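Local coordinates for protein ornithine carbamoyltransferase (Giardia intestinalis, PDB 3GRF) that probably transfers the carbamoyl group of carbamoyl phosphate to ornithine, yielding citrulline, as expected of an ornithine carbamoyltransferase of the arginine degradation pathway, at residues F97-I103 and A121-I126. Residues are numbered along the deposited sequence; the frame is centred on the assembly and turned at random.
Sequences FSRMVDI and ASVPCI
Ser98 and Val123 bring the two backbones to 5.3 Å between their CA atoms, and Ile103 meets Pro124 at the same CA spacing; segment 97-103 curls from the end of helix 90-97 into strand 103-107, while segment 121-126 leaves helix 111-120 for strand 125-127. One hydrogen bond joins the segments: the amide N of Ser122 gives its proton to Ser98 OG, 3.0 Å away and nearly straight at 176°. The hydroxyl lies beside its own backbone N (chi1 -47°), and from there it also bonds to the carbonyl of Ala94 one helical turn back; one oxygen thus links the C-terminal end of helix 90-97 to the turn that follows helix 111-120. Val123 fills the bend of 97-103. Its CG1 sits 3.3 Å from Val101 O and 3.6 Å from Ser98 O, while CB rests against Asp102 O. The other methyl, CG2, reaches the edge of the Phe97 ring near its plane, as does Cys125 SG; Phe97 also packs on Leu48 of strand 46-51 and Met117 of helix 111-120. Further along, Ile103 extends CG1 anti to its backbone N (chi1 -177°), which carries CG1 to 3.6 Å from Pro124 O and CD1 to 3.6 Å from Ile126 CD1. Pairing of the parallel strands begins here, with Pro124 and Ile126 both sharing backbone hydrogen bonds with Cys104, and helix 303-322 covers Ile103. Strand 103-107, helix 111-120 and strand 125-127 make one beta-alpha-beta crossover in the carbamoyl phosphate-binding domain, and the contact joins the turns leading into its strands. Chemically, it is mostly apolar: Val123 has the largest share of the buried surface, with Ile103 next, and the doubly bonded serine hydroxyl gives the Ser122 amide an acceptor, which should restrain the second turn against the end of helix 90-97.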
ATOM      1  N   PHE A  97      -3.218 -17.443   3.523  1.00 29.80           N
ATOM      2  CA  PHE A  97      -2.124 -16.561   3.056  1.00 34.82           C
ATOM      3  C   PHE A  97      -0.835 -17.305   2.721  1.00 33.49           C
ATOM      4  O   PHE A  97      -0.071 -16.845   1.896  1.00 32.86           O
ATOM      5  CB  PHE A  97      -1.912 -15.239   3.864  1.00 26.91           C
ATOM      6  CG  PHE A  97      -1.457 -15.394   5.335  1.00 30.90           C
ATOM      7  CD1 PHE A  97      -2.281 -14.909   6.375  1.00 35.33           C
ATOM      8  CD2 PHE A  97      -0.212 -15.928   5.672  1.00 32.87           C
ATOM      9  CE1 PHE A  97      -1.867 -14.975   7.723  1.00 33.63           C
ATOM     10  CE2 PHE A  97       0.216 -16.013   7.010  1.00 29.73           C
ATOM     11  CZ  PHE A  97      -0.607 -15.534   8.033  1.00 32.69           C
ATOM     12  N   SER A  98      -0.654 -18.482   3.332  1.00 29.82           N
ATOM     13  CA  SER A  98       0.510 -19.337   3.120  1.00 23.80           C
ATOM     14  C   SER A  98       0.494 -20.019   1.764  1.00 24.89           C
ATOM     15  O   SER A  98       1.488 -20.599   1.365  1.00 27.48           O
ATOM     16  CB  SER A  98       0.626 -20.413   4.190  1.00 26.12           C
ATOM     17  OG  SER A  98       0.468 -19.881   5.480  1.00 28.91           O
ATOM     18  N   ARG A  99      -0.613 -19.944   1.054  1.00 26.76           N
ATOM     19  CA  ARG A  99      -0.654 -20.452  -0.316  1.00 29.19           C
ATOM     20  C   ARG A  99      -0.649 -19.307  -1.327  1.00 27.54           C
ATOM     21  O   ARG A  99      -0.946 -19.530  -2.498  1.00 28.08           O
ATOM     22  CB  ARG A  99      -1.925 -21.252  -0.481  1.00 34.84           C
ATOM     23  CG  ARG A  99      -1.938 -22.563   0.232  1.00 24.63           C
ATOM     24  CD  ARG A  99      -3.375 -23.058   0.227  1.00 36.12           C
ATOM     25  NE  ARG A  99      -3.552 -24.457   0.665  1.00 32.12           N
ATOM     26  CZ  ARG A  99      -3.403 -24.874   1.923  1.00 26.73           C
ATOM     27  NH1 ARG A  99      -3.063 -24.024   2.887  1.00 32.82           N
ATOM     28  NH2 ARG A  99      -3.616 -26.136   2.222  1.00 31.92           N
ATOM     29  N   MET A 100      -0.403 -18.069  -0.857  1.00 26.07           N
ATOM     30  CA  MET A 100      -0.341 -16.872  -1.737  1.00 31.14           C
ATOM     31  C   MET A 100       0.971 -16.112  -1.585  1.00 36.46           C
ATOM     32  O   MET A 100       1.675 -15.913  -2.583  1.00 24.48           O
ATOM     33  CB  MET A 100      -1.533 -15.917  -1.538  1.00 30.21           C
ATOM     34  CG  MET A 100      -2.894 -16.417  -2.121  1.00 28.29           C
ATOM     35  SD  MET A 100      -4.211 -15.236  -1.778  1.00 33.16           S
ATOM     36  CE  MET A 100      -5.665 -16.221  -1.973  1.00 33.10           C
ATOM     37  N   VAL A 101       1.293 -15.715  -0.333  1.00 28.88           N
ATOM     38  CA  VAL A 101       2.482 -14.913  -0.036  1.00 25.44           C
ATOM     39  C   VAL A 101       3.676 -15.823   0.289  1.00 30.33           C
ATOM     40  O   VAL A 101       3.523 -17.045   0.468  1.00 28.40           O
ATOM     41  CB  VAL A 101       2.196 -13.851   1.049  1.00 24.60           C
ATOM     42  CG1 VAL A 101       1.004 -12.995   0.593  1.00 25.62           C
ATOM     43  CG2 VAL A 101       1.902 -14.532   2.423  1.00 21.40           C
ATOM     44  N   ASP A 102       4.871 -15.236   0.261  1.00 31.35           N
ATOM     45  CA  ASP A 102       6.115 -15.950   0.501  1.00 31.46           C
ATOM     46  C   ASP A 102       6.579 -15.815   1.946  1.00 26.01           C
ATOM     47  O   ASP A 102       7.358 -16.627   2.472  1.00 30.15           O
ATOM     48  CB  ASP A 102       7.173 -15.427  -0.455  1.00 25.31           C
ATOM     49  CG  ASP A 102       6.772 -15.588  -1.864  1.00 26.72           C
ATOM     50  OD1 ASP A 102       6.303 -14.604  -2.475  1.00 33.35           O
ATOM     51  OD2 ASP A 102       6.845 -16.724  -2.349  1.00 34.35           O
ATOM     52  N   ILE A 103       6.120 -14.763   2.607  1.00 29.39           N
ATOM     53  CA  ILE A 103       6.593 -14.488   3.960  1.00 26.14           C
ATOM     54  C   ILE A 103       5.637 -13.543   4.619  1.00 24.42           C
ATOM     55  O   ILE A 103       4.892 -12.869   3.922  1.00 23.08           O
ATOM     56  CB  ILE A 103       8.042 -13.890   3.991  1.00 23.21           C
ATOM     57  CG1 ILE A 103       8.529 -13.689   5.418  1.00 23.45           C
ATOM     58  CG2 ILE A 103       8.193 -12.593   3.190  1.00 25.14           C
ATOM     59  CD1 ILE A 103       9.998 -13.618   5.504  1.00 26.00           C
ATOM     60  N   ALA A 121       0.425 -21.281  10.036  1.00 25.83           N
ATOM     61  CA  ALA A 121       1.077 -20.723   8.875  1.00 32.31           C
ATOM     62  C   ALA A 121       2.120 -21.695   8.351  1.00 35.18           C
ATOM     63  O   ALA A 121       2.787 -22.398   9.099  1.00 42.94           O
ATOM     64  CB  ALA A 121       1.688 -19.385   9.211  1.00 17.14           C
ATOM     65  N   SER A 122       2.221 -21.749   7.038  1.00 36.30           N
ATOM     66  CA  SER A 122       3.154 -22.610   6.333  1.00 26.28           C
ATOM     67  C   SER A 122       4.184 -21.796   5.499  1.00 33.86           C
ATOM     68  O   SER A 122       4.912 -22.365   4.693  1.00 29.56           O
ATOM     69  CB  SER A 122       2.360 -23.538   5.418  1.00 31.73           C
ATOM     70  OG  SER A 122       3.223 -24.476   4.783  1.00 52.17           O
ATOM     71  N   VAL A 123       4.241 -20.478   5.695  1.00 27.76           N
ATOM     72  CA  VAL A 123       5.345 -19.620   5.221  1.00 29.44           C
ATOM     73  C   VAL A 123       5.992 -19.060   6.488  1.00 31.66           C
ATOM     74  O   VAL A 123       5.367 -19.045   7.529  1.00 27.69           O
ATOM     75  CB  VAL A 123       4.838 -18.460   4.278  1.00 25.61           C
ATOM     76  CG1 VAL A 123       4.266 -19.010   2.977  1.00 18.82           C
ATOM     77  CG2 VAL A 123       3.784 -17.605   4.969  1.00 28.73           C
ATOM     78  N   PRO A 124       7.263 -18.633   6.431  1.00 33.37           N
ATOM     79  CA  PRO A 124       7.813 -18.009   7.661  1.00 32.43           C
ATOM     80  C   PRO A 124       7.023 -16.816   8.272  1.00 26.42           C
ATOM     81  O   PRO A 124       6.688 -15.867   7.576  1.00 32.55           O
ATOM     82  CB  PRO A 124       9.213 -17.552   7.237  1.00 33.39           C
ATOM     83  CG  PRO A 124       9.543 -18.299   6.009  1.00 33.31           C
ATOM     84  CD  PRO A 124       8.254 -18.747   5.346  1.00 32.31           C
ATOM     85  N   CYS A 125       6.757 -16.843   9.571  1.00 29.91           N
ATOM     86  CA  CYS A 125       6.168 -15.662  10.248  1.00 28.64           C
ATOM     87  C   CYS A 125       7.150 -15.035  11.288  1.00 28.96           C
ATOM     88  O   CYS A 125       7.888 -15.716  12.019  1.00 31.64           O
ATOM     89  CB  CYS A 125       4.802 -15.943  10.904  1.00 37.26           C
ATOM     90  SG  CYS A 125       3.558 -16.736   9.885  1.00 32.31           S
ATOM     91  N   ILE A 126       7.170 -13.717  11.288  1.00 25.08           N
ATOM     92  CA  ILE A 126       8.159 -12.941  12.005  1.00 21.13           C
ATOM     93  C   ILE A 126       7.350 -12.015  12.887  1.00 23.97           C
ATOM     94  O   ILE A 126       6.427 -11.402  12.416  1.00 24.06           O
ATOM     95  CB  ILE A 126       9.052 -12.142  11.053  1.00 29.53           C
ATOM     96  CG1 ILE A 126       9.930 -13.102  10.243  1.00 31.32           C
ATOM     97  CG2 ILE A 126       9.937 -11.168  11.852  1.00 30.95           C
ATOM     98  CD1 ILE A 126      10.375 -12.537   8.901  1.00 38.90           C
TER